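Local coordinates for protein Thf1 (Thermosynechococcus elongatus, PDB 5MJR) that may take part in photosynthetic membrane biogenesis and associates with the FtsH protease complex involved in photosystem II repair, at residues Q85-G88 with D89-R92. Sequence-based numbering, arbitrary orientation.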
# COMPACT_ATOMS: atom_id res chain seq x y z
N GLN A 85 -19.56 -4.38 4.68
CA GLN A 85 -20.90 -3.89 4.71
C GLN A 85 -21.15 -3.22 6.09
O GLN A 85 -20.62 -3.69 7.09
CB GLN A 85 -21.92 -4.99 4.45
CG GLN A 85 -21.85 -5.53 3.03
CD GLN A 85 -22.23 -4.60 1.98
OE1 GLN A 85 -22.93 -3.60 2.25
NE2 GLN A 85 -21.83 -4.87 0.71
N PRO A 86 -21.82 -2.06 6.09
CA PRO A 86 -22.43 -1.36 4.96
C PRO A 86 -21.46 -0.56 4.10
O PRO A 86 -20.69 0.26 4.52
CB PRO A 86 -23.44 -0.40 5.59
CG PRO A 86 -23.08 -0.29 6.98
CD PRO A 86 -22.19 -1.40 7.40
N GLU A 87 -21.48 -0.96 2.86
CA GLU A 87 -20.49 -0.50 1.88
C GLU A 87 -20.48 0.99 1.72
O GLU A 87 -19.38 1.51 1.43
CB GLU A 87 -20.65 -1.20 0.53
CG GLU A 87 -21.95 -1.01 -0.15
CD GLU A 87 -22.10 -2.11 -1.26
OE1 GLU A 87 -21.33 -1.84 -2.21
OE2 GLU A 87 -22.85 -3.09 -1.47
N GLY A 88 -21.56 1.67 1.91
CA GLY A 88 -21.57 3.11 1.82
C GLY A 88 -20.73 3.85 2.83
O GLY A 88 -20.54 5.07 2.66
N ASP A 89 -20.25 3.15 3.85
CA ASP A 89 -19.38 3.72 4.85
C ASP A 89 -17.89 3.58 4.53
O ASP A 89 -17.09 4.15 5.25
CB ASP A 89 -19.64 3.13 6.26
CG ASP A 89 -20.99 3.56 6.87
OD1 ASP A 89 -21.71 4.43 6.31
OD2 ASP A 89 -21.19 3.08 7.98
N ARG A 90 -17.54 2.81 3.47
CA ARG A 90 -16.15 2.51 3.26
C ARG A 90 -15.25 3.75 2.98
O ARG A 90 -14.19 3.91 3.58
CB ARG A 90 -16.11 1.49 2.15
CG ARG A 90 -14.76 1.06 1.82
CD ARG A 90 -14.83 -0.20 0.98
NE ARG A 90 -15.73 -0.04 -0.13
CZ ARG A 90 -16.47 -0.99 -0.68
NH1 ARG A 90 -16.34 -2.29 -0.30
NH2 ARG A 90 -17.37 -0.64 -1.63
N ASP A 91 -15.78 4.68 2.20
CA ASP A 91 -15.01 5.91 1.95
C ASP A 91 -14.85 6.81 3.21
O ASP A 91 -13.78 7.39 3.46
CB ASP A 91 -15.59 6.76 0.84
CG ASP A 91 -15.53 6.03 -0.57
OD1 ASP A 91 -14.75 5.01 -0.73
OD2 ASP A 91 -16.27 6.40 -1.53
N ARG A 92 -15.88 6.86 4.04
CA ARG A 92 -15.78 7.60 5.27
C ARG A 92 -14.79 6.95 6.20
O ARG A 92 -14.04 7.64 6.93
CB ARG A 92 -17.18 7.59 6.04
CG ARG A 92 -18.15 8.51 5.43
CD ARG A 92 -19.54 8.22 6.02
NE ARG A 92 -20.59 9.17 5.66
CZ ARG A 92 -21.70 8.90 4.98
NH1 ARG A 92 -21.98 7.67 4.49
NH2 ARG A 92 -22.58 9.90 4.76
O HOH W 1 -18.08 4.15 0.43
O HOH W 2 -18.98 -2.85 -2.56
O HOH W 3 -18.52 6.66 2.92
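P86 and D89 meet at the tight side of a 3-10 turn that leads into a helix. The backbone N of D89 donates to P86 O at 3.0 Å, and R90 N reaches E87 O one residue further on; both are nearly straight i to i+3 bonds. The D89 side chain lies along the turn: CB packs 3.5 Å from P86 O, while OD2 lies beside CG of the proline ring. With CG anti to its own carbonyl carbon (chi1 -70°), the carboxylate turns back against G88 and remains buried, where OD1 forms a salt bridge with R37 and a long one with R92 NH1, 3.7 Å away. Replacing D89 by alanine removes the carboxylate, which would probably leave R37 without its mate, R92 without its long bridge, and a gap beside the proline ring.

The contact is looser where E87 lies exposed, and there water does part of the work. R90 stretches back over E87, CG anti to the backbone N (chi1 -179°) and the chain bent at chi3, which sets E87 CB over one face of the guanidinium, 4.0 Å from NH2. The carboxylate and guanidinium planes stand 76° apart and their charges do not touch; instead a water at the guanidinium edge accepts from R90 NH2 and donates to E87 OE1. Two further waters join E87 O to D91 N and G88 O to R92 N, bridges consistent with a hydrated first helical turn. Q85, after which the chain passes through a cis peptide, grips E87 twice: OE1 accepts from E87 N and NE2 donates to OE2 at 3.0 Å.

The turn thus closes the loop between helix 67-80 and helix 90-100 at the protein surface, with R90 NH1 hydrogen-bonded to M81 O, just past helix 67-80, and D89 touching H35, just after helix 24-34, and Y84 of the same loop.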